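Local coordinates for protein prolyl endopeptidase (Myxococcus xanthus, PDB 2BKL) that is a serine peptidase of the S9A family that probably cleaves oligopeptides on the carboxyl side of proline and, far less readily, alanine, at residues R296-D301 with A308-I313. Numbering follows the deposited sequence.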
ATOM      1  N   ARG A 296     -18.985  12.637  -2.398  1.00  6.87           N
ATOM      2  CA  ARG A 296     -20.340  12.546  -2.921  1.00  7.09           C
ATOM      3  C   ARG A 296     -20.273  12.075  -4.363  1.00  6.78           C
ATOM      4  O   ARG A 296     -19.177  11.973  -4.934  1.00  6.83           O
ATOM      5  CB  ARG A 296     -21.041  13.911  -2.811  1.00  7.74           C
ATOM      6  CG  ARG A 296     -20.358  15.060  -3.524  1.00  8.73           C
ATOM      7  CD  ARG A 296     -21.159  16.342  -3.365  1.00  8.82           C
ATOM      8  NE  ARG A 296     -20.461  17.543  -3.762  1.00  9.59           N
ATOM      9  CZ  ARG A 296     -21.066  18.721  -3.910  1.00 11.56           C
ATOM     10  NH1 ARG A 296     -22.371  18.852  -3.676  1.00 12.71           N
ATOM     11  NH2 ARG A 296     -20.366  19.771  -4.274  1.00 11.72           N
ATOM     12  N   VAL A 297     -21.422  11.750  -4.931  1.00  6.31           N
ATOM     13  CA  VAL A 297     -21.521  11.262  -6.307  1.00  6.45           C
ATOM     14  C   VAL A 297     -22.431  12.117  -7.172  1.00  7.45           C
ATOM     15  O   VAL A 297     -23.555  12.395  -6.798  1.00  7.91           O
ATOM     16  CB  VAL A 297     -21.989   9.788  -6.403  1.00  6.59           C
ATOM     17  CG1 VAL A 297     -21.872   9.285  -7.837  1.00  6.97           C
ATOM     18  CG2 VAL A 297     -21.170   8.895  -5.453  1.00  7.89           C
ATOM     19  N   PHE A 298     -21.933  12.475  -8.348  1.00  7.16           N
ATOM     20  CA  PHE A 298     -22.669  13.183  -9.398  1.00  7.79           C
ATOM     21  C   PHE A 298     -22.920  12.255 -10.595  1.00  8.51           C
ATOM     22  O   PHE A 298     -22.134  11.343 -10.890  1.00  8.39           O
ATOM     23  CB  PHE A 298     -21.859  14.385  -9.915  1.00  7.39           C
ATOM     24  CG  PHE A 298     -21.747  15.523  -8.955  1.00  8.35           C
ATOM     25  CD1 PHE A 298     -22.730  16.499  -8.913  1.00  9.53           C
ATOM     26  CD2 PHE A 298     -20.656  15.645  -8.108  1.00  9.41           C
ATOM     27  CE1 PHE A 298     -22.633  17.554  -8.063  1.00  8.94           C
ATOM     28  CE2 PHE A 298     -20.578  16.690  -7.224  1.00  9.97           C
ATOM     29  CZ  PHE A 298     -21.568  17.667  -7.209  1.00  9.99           C
ATOM     30  N   GLU A 299     -24.040  12.474 -11.273  1.00  6.86           N
ATOM     31  CA  GLU A 299     -24.317  11.903 -12.583  1.00  8.68           C
ATOM     32  C   GLU A 299     -24.070  13.000 -13.597  1.00  8.20           C
ATOM     33  O   GLU A 299     -24.562  14.119 -13.422  1.00  9.63           O
ATOM     34  CB  GLU A 299     -25.757  11.398 -12.689  1.00 12.48           C
ATOM     35  CG  GLU A 299     -26.096  10.771 -14.032  1.00 13.99           C
ATOM     36  CD  GLU A 299     -27.481  10.157 -14.085  1.00 18.16           C
ATOM     37  OE1 GLU A 299     -28.088   9.848 -13.034  1.00 22.59           O
ATOM     38  OE2 GLU A 299     -27.975   9.980 -15.203  1.00 23.89           O
ATOM     39  N   VAL A 300     -23.292  12.684 -14.627  1.00  7.95           N
ATOM     40  CA  VAL A 300     -22.937  13.644 -15.673  1.00  8.45           C
ATOM     41  C   VAL A 300     -23.357  13.097 -17.017  1.00  9.52           C
ATOM     42  O   VAL A 300     -23.124  11.928 -17.315  1.00  9.14           O
ATOM     43  CB  VAL A 300     -21.423  13.901 -15.665  1.00 10.28           C
ATOM     44  CG1 VAL A 300     -21.022  14.886 -16.800  1.00 10.76           C
ATOM     45  CG2 VAL A 300     -20.982  14.410 -14.303  1.00 10.56           C
ATOM     46  N   ASP A 301     -23.996  13.948 -17.822  1.00 10.07           N
ATOM     47  CA  ASP A 301     -24.396  13.630 -19.179  1.00 10.86           C
ATOM     48  C   ASP A 301     -23.232  14.001 -20.113  1.00  8.93           C
ATOM     49  O   ASP A 301     -22.833  15.139 -20.144  1.00  8.99           O
ATOM     50  CB  ASP A 301     -25.618  14.480 -19.487  1.00 12.05           C
ATOM     51  CG  ASP A 301     -26.213  14.181 -20.828  1.00 14.32           C
ATOM     52  OD1 ASP A 301     -25.559  13.530 -21.675  1.00 15.44           O
ATOM     53  OD2 ASP A 301     -27.373  14.556 -21.087  1.00 19.96           O
ATOM     54  N   ALA A 308     -21.862  22.951 -14.305  1.00 14.29           N
ATOM     55  CA  ALA A 308     -23.153  23.464 -13.916  1.00 14.47           C
ATOM     56  C   ALA A 308     -24.279  22.485 -14.208  1.00 13.36           C
ATOM     57  O   ALA A 308     -25.342  22.590 -13.609  1.00 14.86           O
ATOM     58  CB  ALA A 308     -23.429  24.793 -14.626  1.00 15.53           C
ATOM     59  N   SER A 309     -24.056  21.573 -15.146  1.00 13.39           N
ATOM     60  CA  SER A 309     -25.065  20.602 -15.544  1.00 12.39           C
ATOM     61  C   SER A 309     -24.971  19.279 -14.767  1.00 12.18           C
ATOM     62  O   SER A 309     -25.786  18.401 -15.015  1.00 13.47           O
ATOM     63  CB  SER A 309     -24.939  20.300 -17.034  1.00 13.44           C
ATOM     64  OG  SER A 309     -25.155  21.476 -17.789  1.00 17.66           O
ATOM     65  N   TRP A 310     -23.999  19.130 -13.873  1.00 10.35           N
ATOM     66  CA  TRP A 310     -23.886  17.875 -13.123  1.00 10.19           C
ATOM     67  C   TRP A 310     -25.028  17.781 -12.124  1.00 11.10           C
ATOM     68  O   TRP A 310     -25.433  18.790 -11.569  1.00 13.27           O
ATOM     69  CB  TRP A 310     -22.578  17.826 -12.343  1.00  8.77           C
ATOM     70  CG  TRP A 310     -21.313  17.817 -13.167  1.00  9.85           C
ATOM     71  CD1 TRP A 310     -21.187  17.991 -14.509  1.00  8.32           C
ATOM     72  CD2 TRP A 310     -19.999  17.587 -12.671  1.00  8.89           C
ATOM     73  NE1 TRP A 310     -19.872  17.906 -14.882  1.00  9.24           N
ATOM     74  CE2 TRP A 310     -19.115  17.654 -13.766  1.00 10.32           C
ATOM     75  CE3 TRP A 310     -19.465  17.331 -11.395  1.00  9.86           C
ATOM     76  CZ2 TRP A 310     -17.748  17.500 -13.626  1.00 11.40           C
ATOM     77  CZ3 TRP A 310     -18.137  17.175 -11.266  1.00  9.56           C
ATOM     78  CH2 TRP A 310     -17.277  17.229 -12.365  1.00 10.73           C
ATOM     79  N   LYS A 311     -25.526  16.566 -11.894  1.00 10.80           N
ATOM     80  CA  LYS A 311     -26.618  16.324 -10.954  1.00 11.24           C
ATOM     81  C   LYS A 311     -26.120  15.492  -9.778  1.00 10.71           C
ATOM     82  O   LYS A 311     -25.640  14.384  -9.954  1.00  8.96           O
ATOM     83  CB  LYS A 311     -27.835  15.690 -11.629  1.00 15.69           C
ATOM     84  CG  LYS A 311     -27.679  14.357 -12.290  1.00 22.67           C
ATOM     85  CD  LYS A 311     -28.908  14.003 -13.168  1.00 24.85           C
ATOM     86  CE  LYS A 311     -29.846  12.986 -12.501  1.00 27.49           C
ATOM     87  NZ  LYS A 311     -31.155  12.951 -13.235  1.00 27.81           N
ATOM     88  N   GLU A 312     -26.172  16.055  -8.585  1.00  9.05           N
ATOM     89  CA  GLU A 312     -25.839  15.290  -7.408  1.00 10.65           C
ATOM     90  C   GLU A 312     -26.861  14.168  -7.223  1.00 10.19           C
ATOM     91  O   GLU A 312     -28.053  14.424  -7.103  1.00 10.86           O
ATOM     92  CB  GLU A 312     -25.821  16.192  -6.190  1.00 10.38           C
ATOM     93  CG  GLU A 312     -25.370  15.515  -4.910  1.00 13.12           C
ATOM     94  CD  GLU A 312     -25.401  16.450  -3.731  1.00 13.51           C
ATOM     95  OE1 GLU A 312     -26.512  16.938  -3.392  1.00 18.76           O
ATOM     96  OE2 GLU A 312     -24.341  16.708  -3.139  1.00 15.56           O
ATOM     97  N   ILE A 313     -26.406  12.923  -7.203  1.00  8.66           N
ATOM     98  CA  ILE A 313     -27.305  11.785  -6.962  1.00  8.59           C
ATOM     99  C   ILE A 313     -27.066  11.074  -5.620  1.00  9.40           C
ATOM    100  O   ILE A 313     -27.965  10.408  -5.128  1.00  9.75           O
ATOM    101  CB  ILE A 313     -27.268  10.774  -8.120  1.00  8.64           C
ATOM    102  CG1 ILE A 313     -25.865  10.219  -8.356  1.00  9.58           C
ATOM    103  CG2 ILE A 313     -27.805  11.413  -9.413  1.00 10.21           C
ATOM    104  CD1 ILE A 313     -25.858   8.938  -9.232  1.00 10.32           C
TER
HETATM  105  O   HOH W   1     -24.179  16.662 -16.857  1.00 20.18           O
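E299 and K311 form an antiparallel hydrogen-bonded pair, E299 N giving a bond of 2.8 Å to K311 O and K311 N answering to E299 O; at the neighbouring non-hydrogen-bonded pair, F298 and E312, the CA atoms close to 4.3 Å. A further bond runs from I313 N to V297 O, just where the second strand turns a corner. On the face carrying F298, the six-membered ring of W310 turns its edge to the phenyl face, a T-shaped pair with CE3 of W310 3.8 Å from CG of F298 and planes at 62°. The five-membered ring of the indole offers its face to V300: CG2, anti to the carbonyl carbon, is the methyl brought over it, almost on the ring normal and 3.5 Å from the centroid in a CH-pi contact. Without the indole, as with an alanine here, F298 and V300 would probably lose their shared aromatic partner and the carbonyl of P305 the donor NE1. These segments are the outer hairpin of a four-stranded antiparallel blade of the beta-propeller, strand 311-314 being its outermost strand and 283-288 flanking 296-300 on the inner side. At the far end of the hairpin, R296 NH1 makes a salt bridge of 3.0 Å to E312 OE2, which lies in the guanidinium plane but is met from above its own carboxylate plane; CZ of F298 sits over the guanidinium centre, and NH2 bonds to E290 O. On the other face, E299 and K311 run side by side, E299 CB 3.6 Å from K311 CG, while the E299 carboxylate pairs with R283.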